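PDB 5XFM: alpha-glucosidase from Bacteroides thetaiotaomicron, which probably hydrolyses terminal beta-L-arabinopyranosides and alpha-galactosides, as a bifunctional glycoside hydrolase of family 97. Local coordinates for residues V137-P149 and L223-F236. The protein carries 1 engineered substitution. Numbering follows the deposited sequence.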
ATOM      1  N   VAL A 137     -16.312 -24.994   1.426  1.00 24.85           N
ATOM      2  CA  VAL A 137     -17.314 -24.025   1.043  1.00 24.56           C
ATOM      3  C   VAL A 137     -16.835 -23.167  -0.121  1.00 22.08           C
ATOM      4  O   VAL A 137     -15.639 -22.906  -0.277  1.00 21.33           O
ATOM      5  CB  VAL A 137     -17.687 -23.118   2.246  1.00 18.34           C
ATOM      6  CG1 VAL A 137     -16.491 -22.303   2.702  1.00 21.32           C
ATOM      7  CG2 VAL A 137     -18.819 -22.202   1.901  1.00 24.39           C
ATOM      8  N   THR A 138     -17.786 -22.765  -0.955  1.00 21.72           N
ATOM      9  CA  THR A 138     -17.569 -21.735  -1.954  1.00 24.62           C
ATOM     10  C   THR A 138     -18.471 -20.555  -1.625  1.00 27.45           C
ATOM     11  O   THR A 138     -19.691 -20.690  -1.619  1.00 30.96           O
ATOM     12  CB  THR A 138     -17.887 -22.239  -3.371  1.00 24.64           C
ATOM     13  OG1 THR A 138     -17.070 -23.377  -3.677  1.00 29.60           O
ATOM     14  CG2 THR A 138     -17.639 -21.147  -4.400  1.00 28.91           C
ATOM     15  N   VAL A 139     -17.879 -19.400  -1.347  1.00 25.84           N
ATOM     16  CA  VAL A 139     -18.674 -18.202  -1.088  1.00 27.27           C
ATOM     17  C   VAL A 139     -19.043 -17.543  -2.407  1.00 27.21           C
ATOM     18  O   VAL A 139     -18.190 -16.961  -3.081  1.00 25.56           O
ATOM     19  CB  VAL A 139     -17.935 -17.188  -0.191  1.00 28.41           C
ATOM     20  CG1 VAL A 139     -18.771 -15.928  -0.014  1.00 25.22           C
ATOM     21  CG2 VAL A 139     -17.608 -17.809   1.157  1.00 26.40           C
ATOM     22  N   LYS A 140     -20.315 -17.652  -2.779  1.00 28.67           N
ATOM     23  CA  LYS A 140     -20.791 -17.132  -4.053  1.00 24.44           C
ATOM     24  C   LYS A 140     -20.736 -15.610  -4.074  1.00 28.53           C
ATOM     25  O   LYS A 140     -20.439 -15.011  -5.110  1.00 28.98           O
ATOM     26  CB  LYS A 140     -22.228 -17.589  -4.334  1.00 30.25           C
ATOM     27  CG  LYS A 140     -22.431 -19.093  -4.441  1.00 34.14           C
ATOM     28  CD  LYS A 140     -23.880 -19.426  -4.787  1.00 34.24           C
ATOM     29  CE  LYS A 140     -24.157 -20.921  -4.664  1.00 34.89           C
ATOM     30  NZ  LYS A 140     -23.399 -21.735  -5.659  1.00 48.86           N
ATOM     31  N   GLU A 141     -21.014 -14.985  -2.930  1.00 26.06           N
ATOM     32  CA  GLU A 141     -21.072 -13.523  -2.904  1.00 27.44           C
ATOM     33  C   GLU A 141     -21.065 -12.947  -1.489  1.00 25.31           C
ATOM     34  O   GLU A 141     -21.567 -13.569  -0.574  1.00 29.21           O
ATOM     35  CB  GLU A 141     -22.337 -13.090  -3.651  1.00 31.60           C
ATOM     36  CG  GLU A 141     -22.726 -11.640  -3.579  1.00 34.51           C
ATOM     37  CD  GLU A 141     -23.985 -11.381  -4.381  1.00 50.46           C
ATOM     38  OE1 GLU A 141     -24.829 -12.303  -4.455  1.00 52.32           O
ATOM     39  OE2 GLU A 141     -24.129 -10.276  -4.946  1.00 48.16           O
ATOM     40  N   GLU A 142     -20.483 -11.769  -1.299  1.00 22.53           N
ATOM     41  CA  GLU A 142     -20.609 -11.075  -0.021  1.00 18.80           C
ATOM     42  C   GLU A 142     -21.632  -9.952  -0.136  1.00 24.57           C
ATOM     43  O   GLU A 142     -21.656  -9.223  -1.128  1.00 17.93           O
ATOM     44  CB  GLU A 142     -19.258 -10.526   0.461  1.00 17.29           C
ATOM     45  CG  GLU A 142     -18.480 -11.499   1.337  1.00 20.25           C
ATOM     46  CD  GLU A 142     -17.157 -10.945   1.843  1.00 22.57           C
ATOM     47  OE1 GLU A 142     -17.152  -9.947   2.598  1.00 19.99           O
ATOM     48  OE2 GLU A 142     -16.108 -11.522   1.487  1.00 20.89           O
ATOM     49  N   GLN A 143     -22.509  -9.857   0.856  1.00 18.05           N
ATOM     50  CA  GLN A 143     -23.451  -8.750   0.957  1.00 17.44           C
ATOM     51  C   GLN A 143     -22.797  -7.598   1.730  1.00 19.41           C
ATOM     52  O   GLN A 143     -23.292  -6.471   1.729  1.00 16.17           O
ATOM     53  CB  GLN A 143     -24.744  -9.216   1.630  1.00 21.21           C
ATOM     54  CG  GLN A 143     -25.768  -8.131   1.922  1.00 21.07           C
ATOM     55  CD  GLN A 143     -27.147  -8.707   2.185  1.00 25.93           C
ATOM     56  OE1 GLN A 143     -27.898  -8.991   1.255  1.00 27.32           O
ATOM     57  NE2 GLN A 143     -27.477  -8.898   3.456  1.00 23.50           N
ATOM     58  N   THR A 144     -21.677  -7.909   2.385  1.00 17.25           N
ATOM     59  CA  THR A 144     -20.917  -6.960   3.204  1.00 15.22           C
ATOM     60  C   THR A 144     -20.845  -5.579   2.570  1.00 16.84           C
ATOM     61  O   THR A 144     -20.424  -5.431   1.418  1.00 17.66           O
ATOM     62  CB  THR A 144     -19.475  -7.462   3.442  1.00 17.41           C
ATOM     63  OG1 THR A 144     -19.501  -8.820   3.902  1.00 19.08           O
ATOM     64  CG2 THR A 144     -18.745  -6.583   4.458  1.00 12.75           C
ATOM     65  N   GLY A 145     -21.246  -4.565   3.328  1.00 18.40           N
ATOM     66  CA  GLY A 145     -21.335  -3.221   2.781  1.00 20.14           C
ATOM     67  C   GLY A 145     -20.893  -2.106   3.709  1.00 19.78           C
ATOM     68  O   GLY A 145     -20.589  -2.324   4.884  1.00 19.99           O
ATOM     69  N   PHE A 146     -20.824  -0.907   3.144  1.00 20.93           N
ATOM     70  CA  PHE A 146     -20.472   0.313   3.855  1.00 20.27           C
ATOM     71  C   PHE A 146     -21.376   1.449   3.367  1.00 26.96           C
ATOM     72  O   PHE A 146     -21.306   1.858   2.201  1.00 28.11           O
ATOM     73  CB  PHE A 146     -18.995   0.654   3.643  1.00 20.53           C
ATOM     74  CG  PHE A 146     -18.075  -0.516   3.855  1.00 24.75           C
ATOM     75  CD1 PHE A 146     -17.763  -1.370   2.811  1.00 21.86           C
ATOM     76  CD2 PHE A 146     -17.543  -0.777   5.105  1.00 21.51           C
ATOM     77  CE1 PHE A 146     -16.930  -2.450   3.009  1.00 24.40           C
ATOM     78  CE2 PHE A 146     -16.708  -1.861   5.309  1.00 21.80           C
ATOM     79  CZ  PHE A 146     -16.403  -2.696   4.260  1.00 23.57           C
ATOM     80  N   ARG A 147     -22.247   1.923   4.251  1.00 23.38           N
ATOM     81  CA  ARG A 147     -23.187   2.989   3.933  1.00 21.34           C
ATOM     82  C   ARG A 147     -22.784   4.266   4.663  1.00 22.21           C
ATOM     83  O   ARG A 147     -22.442   4.227   5.840  1.00 22.13           O
ATOM     84  CB  ARG A 147     -24.610   2.580   4.307  1.00 20.72           C
ATOM     85  CG  ARG A 147     -25.663   3.546   3.824  1.00 22.71           C
ATOM     86  CD  ARG A 147     -27.070   3.160   4.264  1.00 21.96           C
ATOM     87  NE  ARG A 147     -27.464   1.797   3.907  1.00 20.85           N
ATOM     88  CZ  ARG A 147     -28.201   1.500   2.837  1.00 21.15           C
ATOM     89  NH1 ARG A 147     -28.572   2.464   2.010  1.00 19.48           N
ATOM     90  NH2 ARG A 147     -28.549   0.245   2.573  1.00 18.85           N
ATOM     91  N   PHE A 148     -22.782   5.389   3.956  1.00 23.36           N
ATOM     92  CA  PHE A 148     -22.273   6.639   4.525  1.00 28.18           C
ATOM     93  C   PHE A 148     -23.331   7.722   4.689  1.00 21.86           C
ATOM     94  O   PHE A 148     -24.348   7.707   3.998  1.00 21.80           O
ATOM     95  CB  PHE A 148     -21.120   7.173   3.669  1.00 22.55           C
ATOM     96  CG  PHE A 148     -19.930   6.268   3.645  1.00 24.55           C
ATOM     97  CD1 PHE A 148     -18.955   6.360   4.626  1.00 25.58           C
ATOM     98  CD2 PHE A 148     -19.789   5.318   2.651  1.00 24.46           C
ATOM     99  CE1 PHE A 148     -17.852   5.521   4.607  1.00 27.01           C
ATOM    100  CE2 PHE A 148     -18.693   4.477   2.631  1.00 21.71           C
ATOM    101  CZ  PHE A 148     -17.726   4.580   3.611  1.00 18.77           C
ATOM    102  N   PRO A 149     -23.099   8.660   5.624  1.00 22.82           N
ATOM    103  CA  PRO A 149     -23.999   9.815   5.722  1.00 25.11           C
ATOM    104  C   PRO A 149     -24.062  10.589   4.415  1.00 27.06           C
ATOM    105  O   PRO A 149     -23.074  10.691   3.691  1.00 28.61           O
ATOM    106  CB  PRO A 149     -23.373  10.660   6.830  1.00 27.96           C
ATOM    107  CG  PRO A 149     -22.611   9.691   7.653  1.00 32.65           C
ATOM    108  CD  PRO A 149     -22.090   8.654   6.697  1.00 19.87           C
ATOM    109  N   LEU A 223     -14.422  -2.324  -3.826  1.00 15.12           N
ATOM    110  CA  LEU A 223     -15.748  -1.739  -3.629  1.00 18.76           C
ATOM    111  C   LEU A 223     -16.505  -1.627  -4.950  1.00 16.97           C
ATOM    112  O   LEU A 223     -15.915  -1.323  -6.000  1.00 15.52           O
ATOM    113  CB  LEU A 223     -15.660  -0.361  -2.952  1.00 19.28           C
ATOM    114  CG  LEU A 223     -15.332  -0.333  -1.454  1.00 18.60           C
ATOM    115  CD1 LEU A 223     -15.521   1.062  -0.864  1.00 14.36           C
ATOM    116  CD2 LEU A 223     -16.139  -1.369  -0.688  1.00 14.92           C
ATOM    117  N   SER A 224     -17.804  -1.913  -4.903  1.00 12.32           N
ATOM    118  CA  SER A 224     -18.674  -1.739  -6.065  1.00 13.56           C
ATOM    119  C   SER A 224     -18.918  -0.261  -6.349  1.00 18.99           C
ATOM    120  O   SER A 224     -18.453   0.616  -5.623  1.00 18.39           O
ATOM    121  CB  SER A 224     -20.026  -2.425  -5.857  1.00 18.30           C
ATOM    122  OG  SER A 224     -20.774  -1.792  -4.828  1.00 16.65           O
ATOM    123  N   ASP A 225     -19.654   0.012  -7.419  1.00 26.98           N
ATOM    124  CA  ASP A 225     -20.213   1.339  -7.607  1.00 23.34           C
ATOM    125  C   ASP A 225     -21.235   1.580  -6.491  1.00 27.10           C
ATOM    126  O   ASP A 225     -21.685   0.631  -5.834  1.00 15.61           O
ATOM    127  CB  ASP A 225     -20.871   1.477  -8.982  1.00 22.76           C
ATOM    128  CG  ASP A 225     -19.872   1.815 -10.077  1.00 25.22           C
ATOM    129  OD1 ASP A 225     -19.689   0.990 -10.995  1.00 24.44           O
ATOM    130  OD2 ASP A 225     -19.305   2.925 -10.041  1.00 27.45           O
ATOM    131  N   VAL A 226     -21.565   2.845  -6.253  1.00 23.63           N
ATOM    132  CA  VAL A 226     -22.579   3.188  -5.272  1.00 20.97           C
ATOM    133  C   VAL A 226     -23.918   2.648  -5.725  1.00 24.41           C
ATOM    134  O   VAL A 226     -24.171   2.510  -6.922  1.00 20.75           O
ATOM    135  CB  VAL A 226     -22.728   4.702  -5.062  1.00 22.05           C
ATOM    136  CG1 VAL A 226     -23.548   4.998  -3.807  1.00 23.10           C
ATOM    137  CG2 VAL A 226     -21.409   5.327  -4.946  1.00 29.52           C
ATOM    138  N   SER A 227     -24.746   2.302  -4.752  1.00 20.82           N
ATOM    139  CA  SER A 227     -26.134   1.963  -4.990  1.00 26.42           C
ATOM    140  C   SER A 227     -26.929   2.636  -3.884  1.00 22.35           C
ATOM    141  O   SER A 227     -26.359   3.011  -2.858  1.00 18.85           O
ATOM    142  CB  SER A 227     -26.353   0.452  -4.987  1.00 22.02           C
ATOM    143  OG  SER A 227     -26.175  -0.080  -3.684  1.00 22.37           O
ATOM    144  N   GLU A 228     -28.218   2.853  -4.120  1.00 24.10           N
ATOM    145  CA  GLU A 228     -29.095   3.464  -3.123  1.00 29.63           C
ATOM    146  C   GLU A 228     -28.594   4.828  -2.647  1.00 22.03           C
ATOM    147  O   GLU A 228     -28.929   5.260  -1.551  1.00 26.79           O
ATOM    148  CB  GLU A 228     -29.271   2.526  -1.924  1.00 19.22           C
ATOM    149  CG  GLU A 228     -29.892   1.184  -2.288  1.00 23.93           C
ATOM    150  CD  GLU A 228     -30.001   0.237  -1.109  1.00 34.49           C
ATOM    151  OE1 GLU A 228     -29.955   0.707   0.050  1.00 30.28           O
ATOM    152  OE2 GLU A 228     -30.120  -0.984  -1.341  1.00 37.66           O
ATOM    153  N   GLY A 229     -27.763   5.478  -3.456  1.00 22.98           N
ATOM    154  CA  GLY A 229     -27.286   6.813  -3.146  1.00 19.73           C
ATOM    155  C   GLY A 229     -26.087   6.909  -2.218  1.00 23.90           C
ATOM    156  O   GLY A 229     -25.412   7.938  -2.184  1.00 21.62           O
ATOM    157  N   ASN A 230     -25.831   5.861  -1.442  1.00 22.14           N
ATOM    158  CA  ASN A 230     -24.795   5.936  -0.414  1.00 22.21           C
ATOM    159  C   ASN A 230     -24.152   4.613   0.009  1.00 23.70           C
ATOM    160  O   ASN A 230     -23.434   4.569   1.007  1.00 22.79           O
ATOM    161  CB  ASN A 230     -25.392   6.597   0.826  1.00 28.61           C
ATOM    162  CG  ASN A 230     -26.648   5.888   1.303  1.00 27.87           C
ATOM    163  OD1 ASN A 230     -27.042   4.856   0.748  1.00 24.28           O
ATOM    164  ND2 ASN A 230     -27.278   6.428   2.341  1.00 30.33           N
ATOM    165  N   LEU A 231     -24.401   3.537  -0.728  1.00 20.76           N
ATOM    166  CA  LEU A 231     -23.938   2.225  -0.281  1.00 23.45           C
ATOM    167  C   LEU A 231     -22.885   1.623  -1.200  1.00 23.00           C
ATOM    168  O   LEU A 231     -23.089   1.513  -2.404  1.00 23.17           O
ATOM    169  CB  LEU A 231     -25.112   1.248  -0.152  1.00 22.97           C
ATOM    170  CG  LEU A 231     -24.660  -0.180   0.179  1.00 20.54           C
ATOM    171  CD1 LEU A 231     -24.075  -0.229   1.571  1.00 22.87           C
ATOM    172  CD2 LEU A 231     -25.782  -1.200   0.017  1.00 20.39           C
ATOM    173  N   TYR A 232     -21.769   1.214  -0.611  1.00 25.97           N
ATOM    174  CA  TYR A 232     -20.719   0.520  -1.343  1.00 21.97           C
ATOM    175  C   TYR A 232     -20.661  -0.919  -0.870  1.00 21.32           C
ATOM    176  O   TYR A 232     -20.575  -1.165   0.316  1.00 18.47           O
ATOM    177  CB  TYR A 232     -19.362   1.191  -1.125  1.00 24.80           C
ATOM    178  CG  TYR A 232     -19.307   2.607  -1.627  1.00 23.04           C
ATOM    179  CD1 TYR A 232     -19.731   3.658  -0.829  1.00 25.42           C
ATOM    180  CD2 TYR A 232     -18.842   2.893  -2.903  1.00 21.19           C
ATOM    181  CE1 TYR A 232     -19.690   4.953  -1.281  1.00 24.69           C
ATOM    182  CE2 TYR A 232     -18.789   4.187  -3.360  1.00 20.41           C
ATOM    183  CZ  TYR A 232     -19.216   5.216  -2.546  1.00 20.14           C
ATOM    184  OH  TYR A 232     -19.184   6.514  -2.997  1.00 21.36           O
ATOM    185  N   THR A 233     -20.717  -1.863  -1.799  1.00 22.15           N
ATOM    186  CA  THR A 233     -20.725  -3.279  -1.457  1.00 16.22           C
ATOM    187  C   THR A 233     -19.400  -3.948  -1.819  1.00 19.35           C
ATOM    188  O   THR A 233     -18.770  -3.617  -2.828  1.00 19.94           O
ATOM    189  CB  THR A 233     -21.888  -3.997  -2.158  1.00 16.23           C
ATOM    190  OG1 THR A 233     -23.117  -3.443  -1.684  1.00 22.75           O
ATOM    191  CG2 THR A 233     -21.876  -5.494  -1.867  1.00 16.95           C
ATOM    192  N   VAL A 234     -18.961  -4.865  -0.968  1.00 19.76           N
ATOM    193  CA  VAL A 234     -17.781  -5.662  -1.247  1.00 16.05           C
ATOM    194  C   VAL A 234     -18.020  -6.501  -2.499  1.00 18.86           C
ATOM    195  O   VAL A 234     -18.956  -7.299  -2.553  1.00 21.60           O
ATOM    196  CB  VAL A 234     -17.430  -6.582  -0.069  1.00 21.76           C
ATOM    197  CG1 VAL A 234     -16.299  -7.548  -0.466  1.00 16.30           C
ATOM    198  CG2 VAL A 234     -17.043  -5.749   1.147  1.00 18.10           C
ATOM    199  N   ALA A 235     -17.191  -6.292  -3.515  1.00 15.20           N
ATOM    200  CA  ALA A 235     -17.333  -7.015  -4.769  1.00 15.01           C
ATOM    201  C   ALA A 235     -16.156  -7.957  -4.986  1.00 19.41           C
ATOM    202  O   ALA A 235     -15.017  -7.621  -4.652  1.00 18.24           O
ATOM    203  CB  ALA A 235     -17.454  -6.037  -5.938  1.00 19.21           C
ATOM    204  N   PHE A 236     -16.433  -9.124  -5.564  1.00 16.31           N
ATOM    205  CA  PHE A 236     -15.396 -10.098  -5.880  1.00 16.83           C
ATOM    206  C   PHE A 236     -14.811  -9.773  -7.261  1.00 26.39           C
ATOM    207  O   PHE A 236     -15.393  -8.972  -7.998  1.00 19.38           O
ATOM    208  CB  PHE A 236     -15.975 -11.518  -5.839  1.00 16.01           C
ATOM    209  CG  PHE A 236     -16.280 -12.010  -4.454  1.00 18.08           C
ATOM    210  CD1 PHE A 236     -15.792 -11.342  -3.340  1.00 15.12           C
ATOM    211  CD2 PHE A 236     -17.083 -13.128  -4.265  1.00 17.83           C
ATOM    212  CE1 PHE A 236     -16.086 -11.787  -2.064  1.00 17.90           C
ATOM    213  CE2 PHE A 236     -17.379 -13.577  -2.991  1.00 19.49           C
ATOM    214  CZ  PHE A 236     -16.879 -12.905  -1.890  1.00 18.05           C
TER
HETATM  215  O   HOH W   1     -29.264  -1.851   0.969  1.00 33.97           O
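Arg147 holds Glu228 end-on: NH1 and NH2 both donate to OE1, the NH2–OE1 arm of this salt bridge measuring 2.9 Å, with the carboxylate oxygen lying almost exactly in the guanidinium plane. A water donates to Glu228 OE2 and takes a weak bond from Arg147 NH2, and Leu231 CB lies over one guanidinium face. In Arg147, chi1 of -171° sets CG anti to the backbone N and against the Asn230 amide, and the bend at chi3 (-54°) brings the guanidinium to Glu228, with NH1 left a weak bond to Asn230 OD1. Segments 145-147 and 231-235 pair as antiparallel strands. Phe146 and Tyr232 form the hydrogen-bonded pair, with Phe146 N to Tyr232 O and Tyr232 N to Phe146 O both at 2.9 Å; Val234 N to Thr144 O and Phe148 N to Asn230 O continue the pairing to either side. On the Phe146 and Tyr232 face, Phe146 CE1 meets Val234 CG2 at 3.8 Å, and Leu223 CD2 touches the same ring. Phe148 and Tyr232 meet rim to rim, planes 71° apart. Farther along, the Phe236 ring presents its edge to Glu142 OE2 (3.6 Å from CE1), while Val139 CG1 touches Phe236 CZ. Arg261 forms a salt bridge with Glu142 OE2, Tyr218 OH a hydrogen bond; Tyr126 bonds Thr144 OG1. Lys52 O accepts from Arg147 NE. The pairing belongs to an antiparallel sheet of the family 97 N-terminal region, by sequence in the galactose mutarotase clan: strand 136-147 also pairs with strands 47-59 and 251-253, strand 231-235 with 222-223, and strand 121-128 of the second large antiparallel sheet packs against Glu142 and Thr144.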